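Local coordinates for nitrogenase iron-molybdenum cofactor biosynthesis protein NifB (Methanothermobacter thermautotrophicus, PDB 7JMA), which probably catalyses radical SAM-dependent carbide insertion as two [4Fe-4S] clusters are coupled into the [8Fe-9S-C] precursor of the nitrogenase iron-molybdenum cofactor, at residues A[97-102]-A[131-136]; A[103-108]-A[112-117]; A[140-145]-A[179-184]; A[157-162]-A[170-175]. One frame throughout, in Å; residues are numbered along the deposited sequence.

Contact 1 of 4, residues A[97-102]-A[131-136]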
loop_
_atom_site.group_PDB
_atom_site.type_symbol
_atom_site.label_atom_id
_atom_site.label_comp_id
_atom_site.label_asym_id
_atom_site.label_seq_id
_atom_site.Cartn_x
_atom_site.Cartn_y
_atom_site.Cartn_z
ATOM N N GLU A 97 3.144 15.355 -6.864
ATOM C CA GLU A 97 3.834 15.929 -5.703
ATOM C C GLU A 97 4.679 14.886 -4.978
ATOM O O GLU A 97 5.759 15.201 -4.462
ATOM C CB GLU A 97 2.829 16.557 -4.735
ATOM N N THR A 98 4.200 13.638 -4.922
ATOM C CA THR A 98 4.962 12.564 -4.289
ATOM C C THR A 98 6.372 12.467 -4.850
ATOM O O THR A 98 7.346 12.377 -4.100
ATOM C CB THR A 98 4.233 11.237 -4.485
ATOM O OG1 THR A 98 2.935 11.333 -3.882
ATOM C CG2 THR A 98 5.025 10.094 -3.863
ATOM N N PHE A 99 6.491 12.450 -6.177
ATOM C CA PHE A 99 7.795 12.285 -6.798
ATOM C C PHE A 99 8.628 13.556 -6.685
ATOM O O PHE A 99 9.853 13.474 -6.548
ATOM C CB PHE A 99 7.618 11.858 -8.256
ATOM C CG PHE A 99 6.788 10.609 -8.416
ATOM C CD1 PHE A 99 7.385 9.359 -8.397
ATOM C CD2 PHE A 99 5.412 10.688 -8.540
ATOM C CE1 PHE A 99 6.621 8.211 -8.528
ATOM C CE2 PHE A 99 4.647 9.552 -8.669
ATOM C CZ PHE A 99 5.246 8.315 -8.656
ATOM N N GLU A 100 7.990 14.734 -6.719
ATOM C CA GLU A 100 8.739 15.967 -6.481
ATOM C C GLU A 100 9.323 15.979 -5.075
ATOM O O GLU A 100 10.477 16.384 -4.872
ATOM C CB GLU A 100 7.844 17.190 -6.699
ATOM N N PHE A 101 8.545 15.511 -4.095
ATOM C CA PHE A 101 9.012 15.475 -2.714
ATOM C C PHE A 101 10.184 14.516 -2.549
ATOM O O PHE A 101 11.191 14.854 -1.920
ATOM C CB PHE A 101 7.860 15.079 -1.784
ATOM C CG PHE A 101 8.290 14.807 -0.368
ATOM C CD1 PHE A 101 8.557 15.858 0.508
ATOM C CD2 PHE A 101 8.445 13.503 0.087
ATOM C CE1 PHE A 101 8.965 15.613 1.810
ATOM C CE2 PHE A 101 8.851 13.246 1.387
ATOM C CZ PHE A 101 9.113 14.305 2.253
ATOM N N PHE A 102 10.066 13.293 -3.081
ATOM C CA PHE A 102 11.181 12.365 -2.898
ATOM C C PHE A 102 12.415 12.796 -3.684
ATOM O O PHE A 102 13.538 12.480 -3.279
ATOM C CB PHE A 102 10.757 10.940 -3.260
ATOM C CG PHE A 102 9.957 10.273 -2.179
ATOM C CD1 PHE A 102 10.482 10.121 -0.904
ATOM C CD2 PHE A 102 8.666 9.841 -2.423
ATOM C CE1 PHE A 102 9.744 9.530 0.104
ATOM C CE2 PHE A 102 7.919 9.240 -1.421
ATOM C CZ PHE A 102 8.448 9.091 -0.156
ATOM N N ALA A 131 12.644 3.357 -7.550
ATOM C CA ALA A 131 14.000 2.901 -7.272
ATOM C C ALA A 131 15.011 4.022 -7.461
ATOM O O ALA A 131 15.901 4.210 -6.627
ATOM C CB ALA A 131 14.340 1.720 -8.178
ATOM N N GLU A 132 14.884 4.779 -8.553
ATOM C CA GLU A 132 15.832 5.854 -8.825
ATOM C C GLU A 132 15.769 6.955 -7.774
ATOM O O GLU A 132 16.760 7.663 -7.564
ATOM C CB GLU A 132 15.575 6.435 -10.218
ATOM C CG GLU A 132 15.650 5.419 -11.348
ATOM C CD GLU A 132 15.598 6.062 -12.725
ATOM O OE1 GLU A 132 15.841 7.284 -12.821
ATOM O OE2 GLU A 132 15.307 5.349 -13.710
ATOM N N LEU A 133 14.620 7.131 -7.115
ATOM C CA LEU A 133 14.460 8.183 -6.120
ATOM C C LEU A 133 14.837 7.748 -4.709
ATOM O O LEU A 133 14.700 8.548 -3.776
ATOM C CB LEU A 133 13.018 8.688 -6.120
ATOM C CG LEU A 133 12.612 9.353 -7.431
ATOM C CD1 LEU A 133 11.136 9.705 -7.417
ATOM C CD2 LEU A 133 13.462 10.574 -7.669
ATOM N N GLY A 134 15.282 6.511 -4.524
ATOM C CA GLY A 134 15.775 6.102 -3.225
ATOM C C GLY A 134 14.729 5.577 -2.274
ATOM O O GLY A 134 14.994 5.491 -1.068
ATOM N N ILE A 135 13.536 5.244 -2.773
ATOM C CA ILE A 135 12.547 4.585 -1.935
ATOM C C ILE A 135 13.101 3.247 -1.475
ATOM O O ILE A 135 13.611 2.456 -2.282
ATOM C CB ILE A 135 11.230 4.403 -2.695
ATOM C CG1 ILE A 135 10.665 5.767 -3.097
ATOM C CG2 ILE A 135 10.201 3.725 -1.780
ATOM C CD1 ILE A 135 10.444 6.639 -1.938
ATOM N N ASN A 136 13.028 2.997 -0.169
ATOM C CA ASN A 136 13.572 1.765 0.398
ATOM C C ASN A 136 12.513 0.711 0.664
ATOM O O ASN A 136 12.804 -0.482 0.572
ATOM C CB ASN A 136 14.281 2.063 1.719
ATOM C CG ASN A 136 15.332 3.107 1.576
ATOM O OD1 ASN A 136 15.195 4.201 2.103
ATOM N ND2 ASN A 136 16.421 2.766 0.874
#

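Contact 2 of 4, residues A[103-108]-A[112-117]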
loop_
_atom_site.group_PDB
_atom_site.type_symbol
_atom_site.label_atom_id
_atom_site.label_comp_id
_atom_site.label_asym_id
_atom_site.label_seq_id
_atom_site.Cartn_x
_atom_site.Cartn_y
_atom_site.Cartn_z
ATOM N N LYS A 103 12.237 13.526 -4.787
ATOM C CA LYS A 103 13.395 14.085 -5.481
ATOM C C LYS A 103 14.164 15.027 -4.564
ATOM O O LYS A 103 15.390 14.930 -4.437
ATOM C CB LYS A 103 12.954 14.817 -6.752
ATOM C CG LYS A 103 12.683 13.921 -7.948
ATOM C CD LYS A 103 12.144 14.708 -9.135
ATOM C CE LYS A 103 12.132 13.868 -10.403
ATOM N NZ LYS A 103 10.781 13.849 -11.031
ATOM N N LYS A 104 13.450 15.931 -3.888
ATOM C CA LYS A 104 14.101 16.892 -3.002
ATOM C C LYS A 104 14.651 16.212 -1.753
ATOM O O LYS A 104 15.722 16.586 -1.257
ATOM C CB LYS A 104 13.110 17.989 -2.612
ATOM C CG LYS A 104 12.477 18.707 -3.788
ATOM C CD LYS A 104 11.348 19.618 -3.322
ATOM C CE LYS A 104 10.497 20.093 -4.490
ATOM N NZ LYS A 104 11.286 20.945 -5.427
ATOM N N ALA A 105 13.918 15.230 -1.217
ATOM C CA ALA A 105 14.372 14.538 -0.015
ATOM C C ALA A 105 15.653 13.762 -0.277
ATOM O O ALA A 105 16.472 13.586 0.635
ATOM C CB ALA A 105 13.279 13.603 0.500
ATOM N N SER A 106 15.832 13.293 -1.512
ATOM C CA SER A 106 17.068 12.626 -1.912
ATOM C C SER A 106 18.279 13.506 -1.644
ATOM O O SER A 106 19.310 13.039 -1.144
ATOM C CB SER A 106 16.997 12.273 -3.397
ATOM O OG SER A 106 16.400 11.005 -3.585
ATOM N N LYS A 107 18.173 14.788 -1.992
ATOM C CA LYS A 107 19.280 15.706 -1.768
ATOM C C LYS A 107 19.388 16.082 -0.295
ATOM O O LYS A 107 20.465 15.985 0.305
ATOM C CB LYS A 107 19.103 16.951 -2.638
ATOM N N LYS A 108 18.273 16.494 0.312
ATOM C CA LYS A 108 18.334 17.052 1.659
ATOM C C LYS A 108 18.494 15.982 2.732
ATOM O O LYS A 108 19.035 16.271 3.805
ATOM C CB LYS A 108 17.082 17.889 1.938
ATOM N N LEU A 112 18.077 9.175 5.557
ATOM C CA LEU A 112 16.803 8.705 6.085
ATOM C C LEU A 112 16.204 7.602 5.216
ATOM O O LEU A 112 16.345 7.607 3.989
ATOM C CB LEU A 112 15.807 9.863 6.212
ATOM C CG LEU A 112 16.213 11.029 7.118
ATOM C CD1 LEU A 112 15.248 12.202 6.971
ATOM C CD2 LEU A 112 16.317 10.581 8.570
ATOM N N LEU A 113 15.538 6.652 5.873
ATOM C CA LEU A 113 14.774 5.649 5.152
ATOM C C LEU A 113 13.574 6.321 4.506
ATOM O O LEU A 113 12.912 7.152 5.122
ATOM C CB LEU A 113 14.280 4.543 6.086
ATOM C CG LEU A 113 15.172 3.879 7.145
ATOM C CD1 LEU A 113 14.661 2.469 7.486
ATOM C CD2 LEU A 113 16.638 3.835 6.734
ATOM N N LYS A 114 13.288 5.956 3.267
ATOM C CA LYS A 114 12.160 6.528 2.543
ATOM C C LYS A 114 11.154 5.431 2.239
ATOM O O LYS A 114 11.532 4.354 1.774
ATOM C CB LYS A 114 12.636 7.216 1.264
ATOM C CG LYS A 114 13.390 8.520 1.545
ATOM C CD LYS A 114 14.336 8.876 0.423
ATOM C CE LYS A 114 15.430 9.834 0.883
ATOM N NZ LYS A 114 16.102 9.384 2.132
ATOM N N CYS A 115 9.875 5.687 2.531
ATOM C CA CYS A 115 8.872 4.658 2.315
ATOM C C CYS A 115 7.608 5.275 1.742
ATOM O O CYS A 115 7.406 6.488 1.777
ATOM C CB CYS A 115 8.549 3.898 3.600
ATOM S SG CYS A 115 7.840 4.915 4.879
ATOM N N MET A 116 6.750 4.413 1.212
ATOM C CA MET A 116 5.457 4.883 0.759
ATOM C C MET A 116 4.488 3.713 0.750
ATOM O O MET A 116 4.883 2.547 0.726
ATOM C CB MET A 116 5.561 5.538 -0.619
ATOM C CG MET A 116 5.869 4.617 -1.753
ATOM S SD MET A 116 5.325 5.406 -3.300
ATOM C CE MET A 116 6.506 6.739 -3.418
ATOM N N SER A 117 3.205 4.047 0.783
ATOM C CA SER A 117 2.156 3.051 0.689
ATOM C C SER A 117 1.360 3.337 -0.569
ATOM O O SER A 117 1.224 4.495 -0.975
ATOM C CB SER A 117 1.234 3.056 1.924
ATOM O OG SER A 117 1.985 2.919 3.120
#

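Contact 3 of 4, residues A[140-145]-A[179-184]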
loop_
_atom_site.group_PDB
_atom_site.type_symbol
_atom_site.label_atom_id
_atom_site.label_comp_id
_atom_site.label_asym_id
_atom_site.label_seq_id
_atom_site.Cartn_x
_atom_site.Cartn_y
_atom_site.Cartn_z
ATOM N N VAL A 140 2.116 -2.289 -0.042
ATOM C CA VAL A 140 1.098 -2.471 -1.080
ATOM C C VAL A 140 -0.119 -3.110 -0.428
ATOM O O VAL A 140 0.013 -4.098 0.297
ATOM C CB VAL A 140 1.624 -3.354 -2.227
ATOM C CG1 VAL A 140 0.551 -3.459 -3.329
ATOM C CG2 VAL A 140 2.941 -2.800 -2.800
ATOM N N THR A 141 -1.309 -2.542 -0.653
ATOM C CA THR A 141 -2.508 -3.085 -0.041
ATOM C C THR A 141 -3.127 -4.080 -1.013
ATOM O O THR A 141 -3.565 -3.700 -2.108
ATOM C CB THR A 141 -3.474 -1.963 0.324
ATOM O OG1 THR A 141 -2.850 -1.159 1.337
ATOM C CG2 THR A 141 -4.774 -2.545 0.889
ATOM N N VAL A 142 -3.143 -5.349 -0.619
ATOM C CA VAL A 142 -3.642 -6.439 -1.447
ATOM C C VAL A 142 -4.725 -7.133 -0.645
ATOM O O VAL A 142 -4.433 -7.803 0.354
ATOM C CB VAL A 142 -2.552 -7.448 -1.836
ATOM C CG1 VAL A 142 -3.193 -8.535 -2.705
ATOM C CG2 VAL A 142 -1.377 -6.785 -2.565
ATOM N N ASN A 143 -5.979 -6.984 -1.078
ATOM C CA ASN A 143 -7.102 -7.513 -0.318
ATOM C C ASN A 143 -7.698 -8.777 -0.911
ATOM O O ASN A 143 -8.508 -9.423 -0.245
ATOM C CB ASN A 143 -8.186 -6.432 -0.189
ATOM C CG ASN A 143 -7.696 -5.240 0.605
ATOM O OD1 ASN A 143 -7.127 -5.406 1.682
ATOM N ND2 ASN A 143 -7.886 -4.036 0.070
ATOM N N ALA A 144 -7.313 -9.143 -2.132
ATOM C CA ALA A 144 -7.746 -10.399 -2.730
ATOM C C ALA A 144 -6.852 -10.697 -3.923
ATOM O O ALA A 144 -6.254 -9.797 -4.516
ATOM C CB ALA A 144 -9.222 -10.349 -3.164
ATOM N N VAL A 145 -6.788 -11.976 -4.277
ATOM C CA VAL A 145 -6.180 -12.408 -5.528
ATOM C C VAL A 145 -7.132 -13.231 -6.378
ATOM O O VAL A 145 -6.763 -13.646 -7.480
ATOM C CB VAL A 145 -4.871 -13.179 -5.269
ATOM C CG1 VAL A 145 -3.916 -12.257 -4.540
ATOM C CG2 VAL A 145 -5.129 -14.443 -4.458
ATOM N N GLU A 179 2.131 -7.597 -10.327
ATOM C CA GLU A 179 3.312 -7.340 -11.142
ATOM C C GLU A 179 4.179 -6.261 -10.512
ATOM O O GLU A 179 5.418 -6.316 -10.596
ATOM C CB GLU A 179 2.894 -6.928 -12.554
ATOM N N GLY A 180 3.538 -5.268 -9.887
ATOM C CA GLY A 180 4.282 -4.200 -9.244
ATOM C C GLY A 180 5.127 -4.691 -8.081
ATOM O O GLY A 180 6.229 -4.190 -7.848
ATOM N N ILE A 181 4.597 -5.639 -7.308
ATOM C CA ILE A 181 5.375 -6.247 -6.233
ATOM C C ILE A 181 6.651 -6.839 -6.802
ATOM O O ILE A 181 7.749 -6.651 -6.257
ATOM C CB ILE A 181 4.539 -7.314 -5.498
ATOM C CG1 ILE A 181 3.386 -6.666 -4.719
ATOM C CG2 ILE A 181 5.406 -8.140 -4.549
ATOM C CD1 ILE A 181 2.440 -7.707 -4.123
ATOM N N GLU A 182 6.534 -7.570 -7.917
ATOM C CA GLU A 182 7.757 -8.205 -8.407
ATOM C C GLU A 182 8.721 -7.176 -8.984
ATOM O O GLU A 182 9.935 -7.325 -8.848
ATOM C CB GLU A 182 7.462 -9.306 -9.425
ATOM C CG GLU A 182 6.267 -9.190 -10.283
ATOM C CD GLU A 182 6.000 -10.485 -11.046
ATOM O OE1 GLU A 182 4.851 -10.977 -11.018
ATOM O OE2 GLU A 182 6.948 -11.018 -11.664
ATOM N N LYS A 183 8.208 -6.111 -9.599
ATOM C CA LYS A 183 9.095 -5.077 -10.126
ATOM C C LYS A 183 9.821 -4.334 -9.016
ATOM O O LYS A 183 10.993 -3.973 -9.174
ATOM C CB LYS A 183 8.296 -4.087 -10.980
ATOM C CG LYS A 183 7.948 -4.655 -12.361
ATOM C CD LYS A 183 7.270 -3.611 -13.254
ATOM C CE LYS A 183 8.288 -2.694 -13.903
ATOM N NZ LYS A 183 7.893 -2.339 -15.295
ATOM N N LEU A 184 9.131 -4.047 -7.908
ATOM C CA LEU A 184 9.808 -3.449 -6.760
ATOM C C LEU A 184 10.838 -4.407 -6.185
ATOM O O LEU A 184 11.992 -4.031 -5.941
ATOM C CB LEU A 184 8.811 -3.104 -5.661
ATOM C CG LEU A 184 7.832 -1.981 -6.008
ATOM C CD1 LEU A 184 6.908 -1.827 -4.820
ATOM C CD2 LEU A 184 8.578 -0.694 -6.321
#

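Contact 4 of 4, residues A[157-162]-A[170-175]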
loop_
_atom_site.group_PDB
_atom_site.type_symbol
_atom_site.label_atom_id
_atom_site.label_comp_id
_atom_site.label_asym_id
_atom_site.label_seq_id
_atom_site.Cartn_x
_atom_site.Cartn_y
_atom_site.Cartn_z
ATOM N N VAL A 157 -12.033 1.525 -10.772
ATOM C CA VAL A 157 -10.612 1.802 -10.872
ATOM C C VAL A 157 -10.411 2.742 -12.047
ATOM O O VAL A 157 -11.076 2.606 -13.079
ATOM C CB VAL A 157 -9.835 0.479 -11.040
ATOM C CG1 VAL A 157 -8.533 0.682 -11.746
ATOM C CG2 VAL A 157 -9.670 -0.198 -9.670
ATOM N N VAL A 158 -9.547 3.739 -11.874
ATOM C CA VAL A 158 -9.245 4.698 -12.929
ATOM C C VAL A 158 -7.802 4.462 -13.333
ATOM O O VAL A 158 -6.890 4.650 -12.525
ATOM C CB VAL A 158 -9.450 6.147 -12.467
ATOM C CG1 VAL A 158 -9.200 7.108 -13.638
ATOM C CG2 VAL A 158 -10.870 6.299 -11.926
ATOM N N TYR A 159 -7.599 4.042 -14.579
ATOM C CA TYR A 159 -6.264 3.668 -15.043
ATOM C C TYR A 159 -6.109 4.145 -16.474
ATOM O O TYR A 159 -6.935 3.811 -17.328
ATOM C CB TYR A 159 -6.057 2.152 -14.935
ATOM C CG TYR A 159 -4.661 1.710 -15.336
ATOM C CD1 TYR A 159 -4.471 0.792 -16.362
ATOM C CD2 TYR A 159 -3.548 2.215 -14.696
ATOM C CE1 TYR A 159 -3.194 0.390 -16.741
ATOM C CE2 TYR A 159 -2.261 1.813 -15.058
ATOM C CZ TYR A 159 -2.097 0.907 -16.094
ATOM O OH TYR A 159 -0.827 0.517 -16.470
ATOM N N LYS A 160 -5.073 4.946 -16.721
ATOM C CA LYS A 160 -4.850 5.563 -18.023
ATOM C C LYS A 160 -6.134 6.228 -18.521
ATOM O O LYS A 160 -6.550 6.060 -19.668
ATOM C CB LYS A 160 -4.304 4.538 -19.014
ATOM C CG LYS A 160 -3.121 3.786 -18.420
ATOM C CD LYS A 160 -2.051 3.510 -19.448
ATOM C CE LYS A 160 -0.730 3.080 -18.806
ATOM N NZ LYS A 160 0.077 2.335 -19.816
ATOM N N ASP A 161 -6.782 6.960 -17.619
ATOM C CA ASP A 161 -7.968 7.763 -17.930
ATOM C C ASP A 161 -9.107 6.927 -18.518
ATOM O O ASP A 161 -9.934 7.428 -19.286
ATOM C CB ASP A 161 -7.611 8.922 -18.862
ATOM C CG ASP A 161 -6.663 9.909 -18.213
ATOM O OD1 ASP A 161 -6.862 10.225 -17.019
ATOM O OD2 ASP A 161 -5.717 10.362 -18.890
ATOM N N LYS A 162 -9.163 5.650 -18.166
ATOM C CA LYS A 162 -10.339 4.828 -18.393
ATOM C C LYS A 162 -10.884 4.399 -17.036
ATOM O O LYS A 162 -10.115 4.100 -16.121
ATOM C CB LYS A 162 -10.017 3.594 -19.243
ATOM C CG LYS A 162 -11.154 2.578 -19.301
ATOM C CD LYS A 162 -11.549 2.225 -20.724
ATOM C CE LYS A 162 -12.553 1.076 -20.743
ATOM N NZ LYS A 162 -13.921 1.510 -20.324
ATOM N N PHE A 170 -11.263 -4.948 -10.622
ATOM C CA PHE A 170 -10.359 -5.720 -9.776
ATOM C C PHE A 170 -9.284 -6.426 -10.595
ATOM O O PHE A 170 -8.126 -6.535 -10.160
ATOM C CB PHE A 170 -11.114 -6.755 -8.946
ATOM C CG PHE A 170 -10.186 -7.678 -8.218
ATOM C CD1 PHE A 170 -9.505 -7.234 -7.095
ATOM C CD2 PHE A 170 -9.926 -8.954 -8.705
ATOM C CE1 PHE A 170 -8.608 -8.077 -6.429
ATOM C CE2 PHE A 170 -9.037 -9.789 -8.048
ATOM C CZ PHE A 170 -8.378 -9.346 -6.910
ATOM N N GLU A 171 -9.650 -6.968 -11.756
ATOM C CA GLU A 171 -8.666 -7.707 -12.537
ATOM C C GLU A 171 -7.521 -6.799 -12.977
ATOM O O GLU A 171 -6.354 -7.211 -12.977
ATOM C CB GLU A 171 -9.345 -8.369 -13.733
ATOM C CG GLU A 171 -10.233 -9.537 -13.317
ATOM C CD GLU A 171 -11.051 -10.102 -14.459
ATOM O OE1 GLU A 171 -11.257 -9.389 -15.469
ATOM O OE2 GLU A 171 -11.486 -11.269 -14.341
ATOM N N VAL A 172 -7.840 -5.554 -13.333
ATOM C CA VAL A 172 -6.816 -4.579 -13.693
ATOM C C VAL A 172 -5.967 -4.221 -12.475
ATOM O O VAL A 172 -4.727 -4.233 -12.537
ATOM C CB VAL A 172 -7.477 -3.327 -14.306
ATOM C CG1 VAL A 172 -6.446 -2.204 -14.485
ATOM C CG2 VAL A 172 -8.152 -3.665 -15.627
ATOM N N LEU A 173 -6.617 -3.908 -11.345
ATOM C CA LEU A 173 -5.877 -3.588 -10.125
ATOM C C LEU A 173 -4.995 -4.760 -9.713
ATOM O O LEU A 173 -3.808 -4.587 -9.407
ATOM C CB LEU A 173 -6.835 -3.231 -8.996
ATOM C CG LEU A 173 -6.184 -3.028 -7.630
ATOM C CD1 LEU A 173 -5.123 -1.902 -7.647
ATOM C CD2 LEU A 173 -7.227 -2.768 -6.566
ATOM N N SER A 174 -5.558 -5.970 -9.724
ATOM C CA SER A 174 -4.815 -7.121 -9.223
ATOM C C SER A 174 -3.605 -7.411 -10.094
ATOM O O SER A 174 -2.503 -7.656 -9.578
ATOM C CB SER A 174 -5.721 -8.353 -9.154
ATOM O OG SER A 174 -4.941 -9.504 -8.775
ATOM N N ARG A 175 -3.789 -7.419 -11.421
ATOM C CA ARG A 175 -2.650 -7.671 -12.301
ATOM C C ARG A 175 -1.546 -6.644 -12.079
ATOM O O ARG A 175 -0.359 -6.998 -11.963
ATOM C CB ARG A 175 -3.080 -7.659 -13.763
ATOM C CG ARG A 175 -2.049 -8.333 -14.648
ATOM C CD ARG A 175 -2.035 -7.811 -16.066
ATOM N NE ARG A 175 -2.033 -6.351 -16.101
ATOM C CZ ARG A 175 -2.509 -5.633 -17.113
ATOM N NH1 ARG A 175 -3.019 -6.246 -18.177
ATOM N NH2 ARG A 175 -2.476 -4.305 -17.065
#

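Contact 1 of 4, residues A[97-102]-A[131-136]
Ile135 sets its terminal methyl over the ring of Phe102 in a CH-pi contact: CD1 stands 3.4 Å from the centroid of the Phe102 ring and 2° off the ring normal, at nearly equal distance from all six ring carbons. With CG1 of Ile135 beside its backbone N (chi1 -61°) and a second turn in the same sense at chi2, CD1 is carried across to the helix although the side chain does not start out in that direction. The opposite face of the ring is covered by Phe101, whose CD2 lies 4.0 Å above the plane of the Phe102 ring. An alanine in place of Phe102 would probably leave the Ile135 methyl without its aromatic partner and open a gap between Ile135 and Phe101. The side chain of Ile135 is also about 6 Å from that of Cys115, which binds [4Fe-4S] cluster 1 when that cluster is present; this chain carries none.

The remaining contacts are plain van der Waals touches between apolar side chains. Leu133 CD1 meets Phe99 CD1 at 3.9 Å, arriving at the edge of that ring and in its plane, while Phe102 CB and Leu133 CB face each other at 4.3 Å. Gly134, with positive phi in a Schellman motif, turns the chain between Leu133 and Ile135. Helix 96-108 thus rests against the C-terminal end of helix 123-132 and the turn after it; strand 113-118 packs against the same helix, with Lys114 and Met116 touching Phe102.

Contact 2 of 4, residues A[103-108]-A[112-117]
Ala105 and Lys114 mark the nearest approach of the two backbones, with 8.7 Å between their CA atoms, as the last turns of helix 96-108 lie over the start of strand 113-118. Across this gap the Lys114 side chain does the touching. Its methylene CE reaches the helix backbone, 3.9 Å from Ala105 O and 4.2 Å from Ser106 N, and passes the Ala105 methyl with CE 4.4 Å from CB. These are van der Waals contacts; no hydrogen bond joins the segments.

The Lys114 chain is extended until its last torsion, where a bend (chi4 49°) turns the ammonium back toward the connection that leads into its strand. There NZ donates to Leu112 O at 2.6 Å, meeting the carbonyl at a C=O...N angle of 135° and tilted 31° from its plane. NZ also bonds Phe109 O, just beyond the helix, and a positive charge at this end would probably interact favourably with the helix dipole. A methionine in place of Lys114 would probably leave the Leu112 and Phe109 carbonyls without this shared donor and let the loop between helix and strand move more freely.

Cys115, the cluster 1 cysteine, follows next in the strand. Helix and strand are the second and third elements of the beta-alpha-beta unit 83-86, 96-108, 113-118. Ile84 of strand 83-86 touches both Ala105 and Lys114, and Phe102 and Ile135 also pack on Lys114.

Contact 3 of 4, residues A[140-145]-A[179-184]
Val140 and Ile181 bring the backbones closest, with 7.7 Å between their CA atoms, where the end of strand 137-141 and the residues after it face one side of helix 166-186. Alternation along the extended chain points Val140 and Val142 at the helix, and Ile181 points back at them. Each valine holds CG1 anti to its backbone N (chi1 -177° in Val140), a setting that leaves the CG2 branch to do the touching.

Ile181 serves both. Its CG1 lies 4.3 Å from Val140 CG2, and its extended chain (chi2 173°) carries CD1 on to within 4.2 Å of Val142 CG2. One helical turn later Leu184 also points at the strand, though its CD1 stays 4.6 Å from Val140 CG2. The contact is wholly apolar, and the three residues that touch are buried.

This is the strand-to-helix face of a beta-alpha-beta crossover in the TIM-barrel-like radical SAM fold: strand 137-141 and strand 190-197 lie side by side and parallel, and helix 166-186 precedes the second of them. Val191 of that strand touches both Ile181 and Leu184, while Leu123 of helix 123-132 packs on Val140. Beyond the strand, Asn143 OD1 accepts from Val196 N of strand 190-197, while its ND2 is bonded to Tyr154 OH of strand 154-159, in the hairpin sheet. Toward the adjacent helix 206-216, Glu182 OE1 forms a salt bridge with Arg216 NH1.

Contact 4 of 4, residues A[157-162]-A[170-175]
Val172 and Leu173, the helix residues that meet the strand, sit in a turn closed by a short backbone hydrogen bond, Ser174 N to Phe170 O at 2.7 Å. Strand 157-159 passes this turn with the axes 9.0 Å apart and inclined at 60°. Val157 straddles the two helix residues, its CG2 lying 4.2 Å from Leu173 CB and its CG1 4.5 Å from Val172 CG1.

Tyr159, two residues on and pointing to the same side, adds its ring. With CG anti to the backbone N (chi1 -177°), the ring reaches out to the helix, and its CD1 lies 4.0 Å from Val172 CG1 in an oblique approach. Lys160 CG lies over the centre of one ring face, and the hydroxyl is hydrogen-bonded to Asp125 OD2, which fixes the far end of the side chain. Tyr159 also opens a type I' turn, its backbone paired with Lys162 in both directions.

The arrangement is a beta hairpin leaning on the helix that follows it. Strand 40-42 extends the hairpin's sheet and bears Cys42 of the radical SAM CX3CX2C motif, whose side chain is about 7 Å from that of Leu173; this places the contact close to the site of [4Fe-4S] cluster 2, a cluster absent from this apo model.

Overall arrangement
From the N terminus, helix 96-108 takes part first, in contacts 1 and 2. Contact 2 closes a short loop with strand 113-118; contact 1 closes a longer one that encloses it, returning after helix 123-132. The two adjoin, with Asn136 N probably hydrogen-bonded to Lys114 O. Contact 3 opens only after contact 1 has closed, joining the end of strand 137-141 to helix 166-186. Contact 4, between a hairpin strand and an earlier part of that helix, falls within the span of contact 3; Phe170 packs against Ala144. No loops cross. Contacts 2 and 3 tie helices to parallel strands of the barrel-like sheet, contact 1 joins two successive helices, and contact 4 fastens the hairpin sheet to helix 166-186.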